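Local structure of AA9 family lytic polysaccharide monooxygenase D (Myceliophthora thermophila, 5UFV) at residues A71-S76 with W126-L131; T67-Q72 with N135-S140; Q77-V82 with K218-P223; T115-T120 with L213-K218. The protein cleaves crystalline and amorphous polysaccharides oxidatively with a single active-site copper ion, a reducing agent and O2 or H2O2, giving C1-oxidised products. All blocks are in the same frame, centred on the assembly; numbering follows the deposited sequence.

Contact 1 (A71-S76 with W126-L131). With CU (copper (II) ion), chain G.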
loop_
_atom_site.group_PDB
_atom_site.type_symbol
_atom_site.label_atom_id
_atom_site.label_comp_id
_atom_site.label_asym_id
_atom_site.label_seq_id
_atom_site.Cartn_x
_atom_site.Cartn_y
_atom_site.Cartn_z
ATOM N N ALA A 71 -12.817 3.460 -4.437
ATOM C CA ALA A 71 -14.089 4.037 -4.752
ATOM C C ALA A 71 -14.148 5.518 -4.411
ATOM O O ALA A 71 -14.837 6.266 -5.091
ATOM C CB ALA A 71 -15.192 3.289 -4.047
ATOM N N GLN A 72 -13.437 5.920 -3.358
ATOM C CA GLN A 72 -13.388 7.316 -2.875
ATOM C C GLN A 72 -11.978 7.585 -2.382
ATOM O O GLN A 72 -11.341 6.700 -1.825
ATOM C CB GLN A 72 -14.318 7.578 -1.671
ATOM C CG GLN A 72 -15.823 7.330 -1.859
ATOM C CD GLN A 72 -16.504 8.101 -3.013
ATOM O OE1 GLN A 72 -17.566 7.676 -3.544
ATOM N NE2 GLN A 72 -15.923 9.256 -3.386
ATOM N N TRP A 73 -11.495 8.806 -2.588
ATOM C CA TRP A 73 -10.221 9.229 -2.050
ATOM C C TRP A 73 -10.104 10.739 -2.106
ATOM O O TRP A 73 -10.272 11.335 -3.153
ATOM C CB TRP A 73 -9.058 8.637 -2.831
ATOM C CG TRP A 73 -7.794 9.097 -2.228
ATOM C CD1 TRP A 73 -6.876 9.941 -2.767
ATOM C CD2 TRP A 73 -7.354 8.809 -0.914
ATOM N NE1 TRP A 73 -5.858 10.169 -1.869
ATOM C CE2 TRP A 73 -6.128 9.477 -0.727
ATOM C CE3 TRP A 73 -7.865 8.020 0.118
ATOM C CZ2 TRP A 73 -5.408 9.386 0.439
ATOM C CZ3 TRP A 73 -7.151 7.920 1.278
ATOM C CH2 TRP A 73 -5.928 8.600 1.436
ATOM N N THR A 74 -9.742 11.353 -0.998
ATOM C CA THR A 74 -9.862 12.784 -0.899
ATOM C C THR A 74 -8.552 13.577 -0.840
ATOM O O THR A 74 -8.593 14.772 -1.053
ATOM C CB THR A 74 -10.783 13.177 0.278
ATOM O OG1 THR A 74 -10.186 12.833 1.528
ATOM C CG2 THR A 74 -12.115 12.470 0.156
ATOM N N HIS A 75 -7.404 12.951 -0.596
ATOM C CA HIS A 75 -6.174 13.738 -0.306
ATOM C C HIS A 75 -5.157 13.767 -1.446
ATOM O O HIS A 75 -4.871 12.756 -2.062
ATOM C CB HIS A 75 -5.502 13.234 0.975
ATOM C CG HIS A 75 -6.419 13.192 2.147
ATOM N ND1 HIS A 75 -7.028 14.323 2.637
ATOM C CD2 HIS A 75 -6.869 12.159 2.904
ATOM C CE1 HIS A 75 -7.822 13.993 3.642
ATOM N NE2 HIS A 75 -7.733 12.689 3.832
ATOM N N SER A 76 -4.582 14.933 -1.671
ATOM C CA SER A 76 -3.686 15.160 -2.790
ATOM C C SER A 76 -2.216 15.229 -2.434
ATOM O O SER A 76 -1.406 15.403 -3.308
ATOM C CB SER A 76 -4.099 16.447 -3.504
ATOM O OG SER A 76 -5.354 16.224 -4.116
ATOM N N TRP A 126 2.177 15.423 -6.236
ATOM C CA TRP A 126 2.156 14.026 -5.799
ATOM C C TRP A 126 1.310 13.143 -6.720
ATOM O O TRP A 126 0.204 13.511 -7.132
ATOM C CB TRP A 126 1.557 13.935 -4.407
ATOM C CG TRP A 126 2.231 14.746 -3.347
ATOM C CD1 TRP A 126 2.028 16.066 -3.057
ATOM C CD2 TRP A 126 3.169 14.260 -2.391
ATOM N NE1 TRP A 126 2.804 16.429 -1.987
ATOM C CE2 TRP A 126 3.512 15.335 -1.561
ATOM C CE3 TRP A 126 3.750 13.012 -2.160
ATOM C CZ2 TRP A 126 4.415 15.202 -0.505
ATOM C CZ3 TRP A 126 4.653 12.882 -1.137
ATOM C CH2 TRP A 126 4.984 13.973 -0.312
ATOM N N ASP A 127 1.822 11.955 -7.004
ATOM C CA ASP A 127 1.093 10.974 -7.802
ATOM C C ASP A 127 -0.234 10.559 -7.163
ATOM O O ASP A 127 -1.179 10.208 -7.861
ATOM C CB ASP A 127 1.969 9.732 -8.040
ATOM C CG ASP A 127 3.050 9.982 -9.077
ATOM O OD1 ASP A 127 2.731 10.530 -10.144
ATOM O OD2 ASP A 127 4.222 9.657 -8.823
ATOM N N ILE A 128 -0.309 10.608 -5.846
ATOM C CA ILE A 128 -1.548 10.307 -5.168
ATOM C C ILE A 128 -2.721 11.177 -5.649
ATOM O O ILE A 128 -3.859 10.773 -5.560
ATOM C CB ILE A 128 -1.388 10.463 -3.636
ATOM C CG1 ILE A 128 -2.368 9.554 -2.893
ATOM C CG2 ILE A 128 -1.588 11.909 -3.210
ATOM C CD1 ILE A 128 -2.143 9.509 -1.397
ATOM N N ALA A 129 -2.452 12.377 -6.137
ATOM C CA ALA A 129 -3.522 13.272 -6.553
ATOM C C ALA A 129 -4.392 12.644 -7.616
ATOM O O ALA A 129 -5.537 13.054 -7.816
ATOM C CB ALA A 129 -2.939 14.554 -7.104
ATOM N N LYS A 130 -3.817 11.679 -8.320
ATOM C CA LYS A 130 -4.496 11.059 -9.418
ATOM C C LYS A 130 -5.523 10.065 -8.928
ATOM O O LYS A 130 -6.442 9.728 -9.682
ATOM C CB LYS A 130 -3.491 10.398 -10.365
ATOM C CG LYS A 130 -2.636 11.406 -11.114
ATOM C CD LYS A 130 -1.391 10.757 -11.696
ATOM C CE LYS A 130 -0.610 11.736 -12.568
ATOM N NZ LYS A 130 0.732 11.191 -12.915
ATOM N N LEU A 131 -5.378 9.626 -7.673
ATOM C CA LEU A 131 -6.387 8.766 -7.018
ATOM C C LEU A 131 -7.607 9.515 -6.482
ATOM O O LEU A 131 -8.546 8.898 -6.019
ATOM C CB LEU A 131 -5.768 7.939 -5.892
ATOM C CG LEU A 131 -4.616 7.046 -6.343
ATOM C CD1 LEU A 131 -4.114 6.181 -5.198
ATOM C CD2 LEU A 131 -4.999 6.158 -7.515
HETATM CU CU CU G . -9.099 11.667 4.865
#

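Contact 2 (T67-Q72 with N135-S140)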
loop_
_atom_site.group_PDB
_atom_site.type_symbol
_atom_site.label_atom_id
_atom_site.label_comp_id
_atom_site.label_asym_id
_atom_site.label_seq_id
_atom_site.Cartn_x
_atom_site.Cartn_y
_atom_site.Cartn_z
ATOM N N THR A 67 -4.063 -4.276 -10.051
ATOM C CA THR A 67 -4.700 -2.987 -10.045
ATOM C C THR A 67 -5.675 -2.918 -8.879
ATOM O O THR A 67 -6.551 -3.767 -8.771
ATOM C CB THR A 67 -5.510 -2.804 -11.314
ATOM O OG1 THR A 67 -4.644 -2.881 -12.444
ATOM C CG2 THR A 67 -6.244 -1.456 -11.304
ATOM N N ALA A 68 -5.529 -1.904 -8.024
ATOM C CA ALA A 68 -6.453 -1.636 -6.935
ATOM C C ALA A 68 -7.266 -0.379 -7.229
ATOM O O ALA A 68 -6.740 0.598 -7.776
ATOM C CB ALA A 68 -5.666 -1.446 -5.668
ATOM N N THR A 69 -8.539 -0.400 -6.861
ATOM C CA THR A 69 -9.426 0.735 -7.071
ATOM C C THR A 69 -9.931 1.320 -5.756
ATOM O O THR A 69 -10.298 0.604 -4.847
ATOM C CB THR A 69 -10.627 0.336 -7.951
ATOM O OG1 THR A 69 -10.136 -0.108 -9.206
ATOM C CG2 THR A 69 -11.549 1.535 -8.246
ATOM N N TRP A 70 -9.943 2.640 -5.677
ATOM C CA TRP A 70 -10.420 3.350 -4.518
ATOM C C TRP A 70 -11.707 3.962 -4.969
ATOM O O TRP A 70 -11.693 4.882 -5.810
ATOM C CB TRP A 70 -9.469 4.478 -4.136
ATOM C CG TRP A 70 -8.307 4.042 -3.327
ATOM C CD1 TRP A 70 -8.197 4.104 -1.973
ATOM C CD2 TRP A 70 -7.073 3.495 -3.809
ATOM N NE1 TRP A 70 -6.972 3.611 -1.574
ATOM C CE2 TRP A 70 -6.269 3.228 -2.694
ATOM C CE3 TRP A 70 -6.560 3.224 -5.079
ATOM C CZ2 TRP A 70 -4.977 2.689 -2.817
ATOM C CZ3 TRP A 70 -5.296 2.684 -5.196
ATOM C CH2 TRP A 70 -4.517 2.430 -4.075
ATOM N N ALA A 71 -12.817 3.460 -4.437
ATOM C CA ALA A 71 -14.089 4.037 -4.752
ATOM C C ALA A 71 -14.148 5.518 -4.411
ATOM O O ALA A 71 -14.837 6.266 -5.091
ATOM C CB ALA A 71 -15.192 3.289 -4.047
ATOM N N GLN A 72 -13.437 5.920 -3.358
ATOM C CA GLN A 72 -13.388 7.316 -2.875
ATOM C C GLN A 72 -11.978 7.585 -2.382
ATOM O O GLN A 72 -11.341 6.700 -1.825
ATOM C CB GLN A 72 -14.318 7.578 -1.671
ATOM C CG GLN A 72 -15.823 7.330 -1.859
ATOM C CD GLN A 72 -16.504 8.101 -3.013
ATOM O OE1 GLN A 72 -17.566 7.676 -3.544
ATOM N NE2 GLN A 72 -15.923 9.256 -3.386
ATOM N N ASN A 135 -13.408 6.191 -7.982
ATOM C CA ASN A 135 -13.144 5.045 -8.853
ATOM C C ASN A 135 -11.866 5.208 -9.649
ATOM O O ASN A 135 -11.836 4.927 -10.837
ATOM C CB ASN A 135 -14.359 4.770 -9.745
ATOM C CG ASN A 135 -15.621 4.585 -8.924
ATOM O OD1 ASN A 135 -16.589 5.333 -9.063
ATOM N ND2 ASN A 135 -15.587 3.628 -8.010
ATOM N N LYS A 136 -10.824 5.670 -8.965
ATOM C CA LYS A 136 -9.499 5.741 -9.527
ATOM C C LYS A 136 -8.700 4.533 -9.124
ATOM O O LYS A 136 -8.926 3.931 -8.079
ATOM C CB LYS A 136 -8.788 7.005 -9.046
ATOM C CG LYS A 136 -9.460 8.297 -9.480
ATOM C CD LYS A 136 -9.750 8.276 -10.961
ATOM C CE LYS A 136 -9.968 9.674 -11.519
ATOM N NZ LYS A 136 -11.000 10.368 -10.737
ATOM N N SER A 137 -7.736 4.195 -9.955
ATOM C CA SER A 137 -7.039 2.942 -9.825
ATOM C C SER A 137 -5.545 3.130 -9.866
ATOM O O SER A 137 -5.054 4.110 -10.416
ATOM C CB SER A 137 -7.453 2.009 -10.970
ATOM O OG SER A 137 -8.866 1.832 -11.031
ATOM N N TRP A 138 -4.826 2.171 -9.280
ATOM C CA TRP A 138 -3.356 2.140 -9.337
ATOM C C TRP A 138 -2.903 0.761 -9.723
ATOM O O TRP A 138 -3.345 -0.213 -9.142
ATOM C CB TRP A 138 -2.717 2.527 -8.000
ATOM C CG TRP A 138 -1.241 2.815 -8.163
ATOM C CD1 TRP A 138 -0.202 1.924 -8.006
ATOM C CD2 TRP A 138 -0.650 4.050 -8.584
ATOM N NE1 TRP A 138 0.998 2.545 -8.280
ATOM C CE2 TRP A 138 0.754 3.844 -8.644
ATOM C CE3 TRP A 138 -1.168 5.296 -8.941
ATOM C CZ2 TRP A 138 1.659 4.862 -9.021
ATOM C CZ3 TRP A 138 -0.274 6.311 -9.327
ATOM C CH2 TRP A 138 1.133 6.084 -9.360
ATOM N N SER A 139 -2.019 0.687 -10.704
ATOM C CA SER A 139 -1.531 -0.588 -11.229
ATOM C C SER A 139 -0.036 -0.838 -10.921
ATOM O O SER A 139 0.815 0.049 -11.093
ATOM C CB SER A 139 -1.736 -0.614 -12.736
ATOM O OG SER A 139 -3.088 -0.849 -13.051
ATOM N N SER A 140 0.269 -2.058 -10.495
ATOM C CA SER A 140 1.621 -2.473 -10.172
ATOM C C SER A 140 1.882 -3.847 -10.804
ATOM O O SER A 140 1.015 -4.711 -10.783
ATOM C CB SER A 140 1.784 -2.591 -8.662
ATOM O OG SER A 140 1.595 -1.356 -7.998
#

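Contact 3 (Q77-V82 with K218-P223)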
loop_
_atom_site.group_PDB
_atom_site.type_symbol
_atom_site.label_atom_id
_atom_site.label_comp_id
_atom_site.label_asym_id
_atom_site.label_seq_id
_atom_site.Cartn_x
_atom_site.Cartn_y
_atom_site.Cartn_z
ATOM N N GLN A 77 -1.873 15.071 -1.164
ATOM C CA GLN A 77 -0.479 14.997 -0.749
ATOM C C GLN A 77 -0.142 13.726 0.019
ATOM O O GLN A 77 -0.747 13.418 1.026
ATOM C CB GLN A 77 -0.136 16.174 0.145
ATOM C CG GLN A 77 -0.287 17.527 -0.526
ATOM C CD GLN A 77 -1.678 18.110 -0.381
ATOM O OE1 GLN A 77 -2.371 17.876 0.602
ATOM N NE2 GLN A 77 -2.089 18.876 -1.370
ATOM N N GLY A 78 0.842 13.007 -0.477
ATOM C CA GLY A 78 1.504 11.964 0.253
ATOM C C GLY A 78 1.823 10.797 -0.672
ATOM O O GLY A 78 1.344 10.731 -1.811
ATOM N N PRO A 79 2.641 9.855 -0.191
ATOM C CA PRO A 79 3.033 8.722 -1.008
ATOM C C PRO A 79 2.027 7.557 -1.135
ATOM O O PRO A 79 1.079 7.422 -0.357
ATOM C CB PRO A 79 4.305 8.231 -0.315
ATOM C CG PRO A 79 4.101 8.577 1.098
ATOM C CD PRO A 79 3.408 9.910 1.062
ATOM N N ILE A 80 2.275 6.744 -2.147
ATOM C CA ILE A 80 1.579 5.507 -2.381
ATOM C C ILE A 80 2.619 4.426 -2.165
ATOM O O ILE A 80 3.712 4.528 -2.706
ATOM C CB ILE A 80 1.143 5.417 -3.858
ATOM C CG1 ILE A 80 0.210 6.567 -4.194
ATOM C CG2 ILE A 80 0.481 4.089 -4.143
ATOM C CD1 ILE A 80 -0.186 6.611 -5.643
ATOM N N LEU A 81 2.278 3.401 -1.392
ATOM C CA LEU A 81 3.124 2.237 -1.265
ATOM C C LEU A 81 2.345 0.947 -1.513
ATOM O O LEU A 81 1.213 0.803 -1.047
ATOM C CB LEU A 81 3.726 2.183 0.123
ATOM C CG LEU A 81 4.789 3.252 0.415
ATOM C CD1 LEU A 81 4.166 4.576 0.812
ATOM C CD2 LEU A 81 5.723 2.769 1.521
ATOM N N VAL A 82 2.964 0.012 -2.236
ATOM C CA VAL A 82 2.387 -1.282 -2.442
ATOM C C VAL A 82 3.398 -2.315 -2.059
ATOM O O VAL A 82 4.509 -2.296 -2.559
ATOM C CB VAL A 82 2.030 -1.505 -3.903
ATOM C CG1 VAL A 82 1.269 -2.818 -4.042
ATOM C CG2 VAL A 82 1.243 -0.313 -4.455
ATOM N N LYS A 218 11.661 11.808 0.671
ATOM C CA LYS A 218 12.167 10.441 0.669
ATOM C C LYS A 218 10.989 9.491 1.045
ATOM O O LYS A 218 10.400 9.585 2.133
ATOM C CB LYS A 218 13.341 10.332 1.650
ATOM C CG LYS A 218 13.920 8.944 1.816
ATOM C CD LYS A 218 14.617 8.450 0.556
ATOM C CE LYS A 218 15.027 6.971 0.672
ATOM N NZ LYS A 218 15.965 6.688 1.814
ATOM N N ILE A 219 10.647 8.578 0.151
ATOM C CA ILE A 219 9.584 7.624 0.438
ATOM C C ILE A 219 10.029 6.644 1.552
ATOM O O ILE A 219 11.120 6.078 1.512
ATOM C CB ILE A 219 9.127 6.904 -0.857
ATOM C CG1 ILE A 219 8.584 7.932 -1.861
ATOM C CG2 ILE A 219 8.006 5.911 -0.582
ATOM C CD1 ILE A 219 8.285 7.375 -3.236
ATOM N N PRO A 220 9.187 6.460 2.571
ATOM C CA PRO A 220 9.582 5.564 3.667
ATOM C C PRO A 220 9.621 4.101 3.279
ATOM O O PRO A 220 9.097 3.716 2.239
ATOM C CB PRO A 220 8.514 5.788 4.728
ATOM C CG PRO A 220 7.378 6.438 4.037
ATOM C CD PRO A 220 7.923 7.163 2.843
ATOM N N GLY A 221 10.259 3.306 4.127
ATOM C CA GLY A 221 10.454 1.889 3.884
ATOM C C GLY A 221 11.710 1.630 3.054
ATOM O O GLY A 221 12.362 2.575 2.615
ATOM N N PRO A 222 12.033 0.345 2.814
ATOM C CA PRO A 222 13.208 -0.072 2.069
ATOM C C PRO A 222 13.068 0.205 0.583
ATOM O O PRO A 222 11.961 0.445 0.126
ATOM C CB PRO A 222 13.276 -1.596 2.311
ATOM C CG PRO A 222 12.250 -1.900 3.352
ATOM C CD PRO A 222 11.230 -0.811 3.244
ATOM N N PRO A 223 14.188 0.149 -0.174
ATOM C CA PRO A 223 14.124 0.272 -1.631
ATOM C C PRO A 223 13.164 -0.734 -2.208
ATOM O O PRO A 223 12.951 -1.775 -1.617
ATOM C CB PRO A 223 15.547 -0.083 -2.094
ATOM C CG PRO A 223 16.215 -0.729 -0.921
ATOM C CD PRO A 223 15.552 -0.160 0.297
#

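Contact 4 (T115-T120 with L213-K218)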
loop_
_atom_site.group_PDB
_atom_site.type_symbol
_atom_site.label_atom_id
_atom_site.label_comp_id
_atom_site.label_asym_id
_atom_site.label_seq_id
_atom_site.Cartn_x
_atom_site.Cartn_y
_atom_site.Cartn_z
ATOM N N THR A 115 7.333 26.530 -7.771
ATOM C CA THR A 115 5.916 26.837 -8.087
ATOM C C THR A 115 4.932 25.785 -7.508
ATOM O O THR A 115 3.790 26.091 -7.205
ATOM C CB THR A 115 5.675 26.971 -9.614
ATOM O OG1 THR A 115 5.897 25.712 -10.283
ATOM C CG2 THR A 115 6.580 28.038 -10.213
ATOM N N VAL A 116 5.388 24.545 -7.387
ATOM C CA VAL A 116 4.633 23.458 -6.787
ATOM C C VAL A 116 5.430 22.949 -5.576
ATOM O O VAL A 116 6.483 22.319 -5.729
ATOM C CB VAL A 116 4.420 22.303 -7.805
ATOM C CG1 VAL A 116 3.719 21.102 -7.164
ATOM C CG2 VAL A 116 3.635 22.779 -9.018
ATOM N N PHE A 117 4.930 23.227 -4.380
ATOM C CA PHE A 117 5.562 22.751 -3.166
ATOM C C PHE A 117 4.922 21.461 -2.662
ATOM O O PHE A 117 3.899 21.000 -3.190
ATOM C CB PHE A 117 5.458 23.813 -2.077
ATOM C CG PHE A 117 5.933 25.163 -2.508
ATOM C CD1 PHE A 117 7.271 25.512 -2.390
ATOM C CD2 PHE A 117 5.036 26.093 -3.037
ATOM C CE1 PHE A 117 7.704 26.767 -2.791
ATOM C CE2 PHE A 117 5.470 27.358 -3.440
ATOM C CZ PHE A 117 6.805 27.693 -3.311
ATOM N N LEU A 118 5.530 20.905 -1.615
ATOM C CA LEU A 118 5.041 19.697 -0.949
ATOM C C LEU A 118 3.614 19.864 -0.480
ATOM O O LEU A 118 2.854 18.896 -0.514
ATOM C CB LEU A 118 5.907 19.318 0.260
ATOM C CG LEU A 118 7.347 18.858 0.005
ATOM C CD1 LEU A 118 8.110 18.769 1.313
ATOM C CD2 LEU A 118 7.420 17.529 -0.725
ATOM N N ASP A 119 3.257 21.075 -0.044
ATOM C CA ASP A 119 1.904 21.348 0.446
ATOM C C ASP A 119 0.949 21.920 -0.608
ATOM O O ASP A 119 -0.194 22.201 -0.290
ATOM C CB ASP A 119 1.941 22.259 1.676
ATOM C CG ASP A 119 2.254 23.705 1.347
ATOM O OD1 ASP A 119 2.841 23.988 0.283
ATOM O OD2 ASP A 119 1.940 24.576 2.189
ATOM N N THR A 120 1.392 22.070 -1.855
ATOM C CA THR A 120 0.522 22.624 -2.881
ATOM C C THR A 120 -0.622 21.665 -3.207
ATOM O O THR A 120 -0.400 20.479 -3.428
ATOM C CB THR A 120 1.296 22.945 -4.162
ATOM O OG1 THR A 120 2.227 23.990 -3.885
ATOM C CG2 THR A 120 0.333 23.391 -5.301
ATOM N N LEU A 213 12.262 24.158 4.076
ATOM C CA LEU A 213 12.798 22.813 3.969
ATOM C C LEU A 213 13.126 22.462 2.516
ATOM O O LEU A 213 12.653 23.128 1.585
ATOM C CB LEU A 213 11.783 21.794 4.524
ATOM C CG LEU A 213 11.447 21.904 6.019
ATOM C CD1 LEU A 213 10.593 20.716 6.443
ATOM C CD2 LEU A 213 12.705 22.032 6.896
ATOM N N PRO A 214 13.941 21.407 2.322
ATOM C CA PRO A 214 14.103 20.885 0.976
ATOM C C PRO A 214 12.776 20.337 0.494
ATOM O O PRO A 214 12.084 19.634 1.239
ATOM C CB PRO A 214 15.122 19.742 1.134
ATOM C CG PRO A 214 15.682 19.864 2.506
ATOM C CD PRO A 214 14.685 20.617 3.322
ATOM N N GLN A 215 12.433 20.674 -0.743
ATOM C CA GLN A 215 11.210 20.212 -1.365
ATOM C C GLN A 215 11.461 18.901 -2.071
ATOM O O GLN A 215 11.269 18.784 -3.263
ATOM C CB GLN A 215 10.693 21.289 -2.319
ATOM C CG GLN A 215 10.354 22.586 -1.590
ATOM C CD GLN A 215 9.162 22.417 -0.662
ATOM O OE1 GLN A 215 8.060 22.114 -1.113
ATOM N NE2 GLN A 215 9.379 22.589 0.635
ATOM N N GLU A 216 11.932 17.921 -1.317
ATOM C CA GLU A 216 12.138 16.562 -1.818
ATOM C C GLU A 216 11.478 15.736 -0.763
ATOM O O GLU A 216 11.436 16.159 0.375
ATOM C CB GLU A 216 13.622 16.182 -1.887
ATOM C CG GLU A 216 14.491 17.067 -2.784
ATOM C CD GLU A 216 15.944 17.263 -2.270
ATOM O OE1 GLU A 216 16.461 16.418 -1.483
ATOM O OE2 GLU A 216 16.587 18.281 -2.660
ATOM N N TYR A 217 10.944 14.581 -1.136
ATOM C CA TYR A 217 10.362 13.654 -0.173
ATOM C C TYR A 217 11.015 12.307 -0.369
ATOM O O TYR A 217 10.959 11.736 -1.451
ATOM C CB TYR A 217 8.846 13.549 -0.372
ATOM C CG TYR A 217 8.159 12.637 0.623
ATOM C CD1 TYR A 217 7.940 13.044 1.911
ATOM C CD2 TYR A 217 7.755 11.365 0.262
ATOM C CE1 TYR A 217 7.331 12.214 2.825
ATOM C CE2 TYR A 217 7.144 10.510 1.166
ATOM C CZ TYR A 217 6.917 10.941 2.453
ATOM O OH TYR A 217 6.314 10.095 3.374
ATOM N N LYS A 218 11.661 11.808 0.671
ATOM C CA LYS A 218 12.167 10.441 0.669
ATOM C C LYS A 218 10.989 9.491 1.045
ATOM O O LYS A 218 10.400 9.585 2.133
ATOM C CB LYS A 218 13.341 10.332 1.650
ATOM C CG LYS A 218 13.920 8.944 1.816
ATOM C CD LYS A 218 14.617 8.450 0.556
ATOM C CE LYS A 218 15.027 6.971 0.672
ATOM N NZ LYS A 218 15.965 6.688 1.814
#

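Contact 1 (A71-S76 with W126-L131)
I128 packs its branched side chain between W73 and the backbone of H75 and S76, and this is the tight part of the contact. Its CG1 lies anti to the backbone N (chi1 -153°) and brings CD1 up to the indole, the two side chains crossing at about a right angle, with I128 CD1 3.7 Å from W73 CZ2. The other branch, I128 CG2, comes within 3.5 Å of S76 C. Further along, L131 O approaches W73 at the ring edge, 3.2 Å from W73 CB. The indole is tied to its own loop as well: W73 NE1 donates to a lone pair of H75 O (2.8 Å), bent at 130° and tilted out of the ring plane. The looser side is at partly exposed A129, whose CB stays 4.2 Å from S76 OG. On the side facing away from W126-L131, H75 binds copper through NE2 at 2.0 Å, while T74 OG1 sits over the centre of the imidazole ring. W73 also meets the copper ligand Y169 edge-to-face. Both loops lie against strand 149-159, where W73, I128 and L131 all touch L157, and H75 reaches Y169 and Q167 on strand 167-177.

Contact 2 (T67-Q72 with N135-S140)
T67-W70 and K136-S140 run antiparallel, their axes 4.6 Å apart at 161°, with T67/S139 and T69/S137 as non-hydrogen-bonded pairs and A68/W138 and W70/K136 as hydrogen-bonded ones. A68 and W138 bond in both directions, and W70 N reaches K136 O at 2.9 Å, nearly straight. Beyond this the pairing slackens: K136 N to W70 O is weak, and N135 and K136 both face W70, a G1 beta bulge that fits the positive phi of N135 (51°). On the threonine face two hydroxyl pairs bridge the strands, T67 OG1 to S139 OG at 2.6 Å and T69 OG1 to S137 OG at 3.0 Å. With OG1 of T67 anti to its carbonyl carbon (chi1 -61°), CG2 swings over S137 and rests 3.7 Å from S137 CB. A valine here would probably leave S139 OG without its hydroxyl mate across the strands. The opposite face carries A68, W70, K136 and W138; the indole of W70 turns its edge to the neighbouring strand, W70 CZ3 lying 3.8 Å from W138 CB. W138 NE1 is held by D105 of strand 101-107. Strand 136-141 is the edge of a four-stranded antiparallel sheet; strand 4-9 lies on the other side of 65-70, and W70 and A68 pack on strand 149-159 of the facing sheet.

Contact 3 (Q77-V82 with K218-P223)
I219 and P220 lay an extended C-terminal loop over P79 and L81, covering the outer side of the six-stranded sheet in the beta sandwich characteristic of AA9 enzymes. In strand 80-86 the side chains alternate: L81, like P79 just before it, faces the loop, whereas I80 and V82 turn to the interior and touch W138 and S140 of the other sheet. Taking the loop in order, K218 anchors its start through the carbonyl O, which accepts a hydrogen bond from N203. I219 comes next and bridges P79 and L81 with one methyl: its CG2 stands 4.4 Å from P79 CB and 4.3 Å from L81 CG, spanning the gap between two residues two positions apart. Its side chain also touches K103 and E106 on strand 101-107. P220 meets the first segment ring to ring, with P220 CD 4.4 Å from P79 CG, while the P79 ring is further covered by L160 and Y217. G221 follows with phi 86° and psi 177°, angles that would press a side chain against the carbonyl O of P220 and also against P222 CD, so these angles call for glycine between P220 and P222. At P222 the carbonyl O joins that of P220 in accepting hydrogen bonds from K103 NZ, which pins the loop to strand 101-107. The buried surface is small, 163 Å² in all, with mostly apolar side-chain contacts. The nearest approach of the two segments is L81 CD2 to P220 O, 3.6 Å.

Contact 4 (T115-T120 with L213-K218)
Q215 OE1 accepts a hydrogen bond from L118 N at 2.8 Å, with an N-H...O angle of 164° and the donor lying nearly along the amide C=O direction. The same oxygen is hemmed in by carbon: F117 CB is 3.3 Å and L118 CG 3.5 Å from OE1, which lies in the plane of the F117 ring at its edge. Amide and ring planes are turned 73° apart. A bend at chi2 (-67°) folds the glutamine chain back, letting Q215 NE2 reach L213 O in a weak but straight bond of 3.5 Å, so the amide is gripped firmly at OE1 and only weakly at NE2. An alanine here would remove the acceptor and is likely to leave the L118 N-H without its mate and the F117 edge without its neighbour. L118 reaches across on the buried side, with L118 CD2 4.2 Å from Y217 CB; the Y217 hydroxyl continues away to N203. Around the contact, F117 stacks on H211, and D119 bonds to H211 and N209, adding further ties to the C-terminal loop. Each backbone is itself a turn. F117 to T120 form a type I beta turn, T120 N to F117 O at 3.0 Å, closed a second time by F117 N to T120 OG1; Q215 is the centre of an inverse gamma turn. A glutamine side-chain carbonyl accepting an N-H of a type I turn thus joins two surface loops of the sandwich.

Contact 1 holds the copper ligand H75, and its centre lies about 10, 14 and 17 Å from the centres of contacts 2, 3 and 4. Contact 2 shares A71 and Q72 with it, and L131 CD1 packs 3.7 Å from W70 CZ3; the W70 side chain is about 10 Å from the copper at nearest atoms. W126 joins contact 1 to the rest: its indole packs on G78 of contact 3, meets Y217 edge-to-face, and W126 NE1 lies 2.9 Å from L118 O of contact 4, a probable hydrogen bond. Contacts 3 and 4 share K218, and Q77 NE2 probably bonds T120 O (3.1 Å). The P79 side chain is about 13 Å from the copper. Contacts 2 and 4 do not touch.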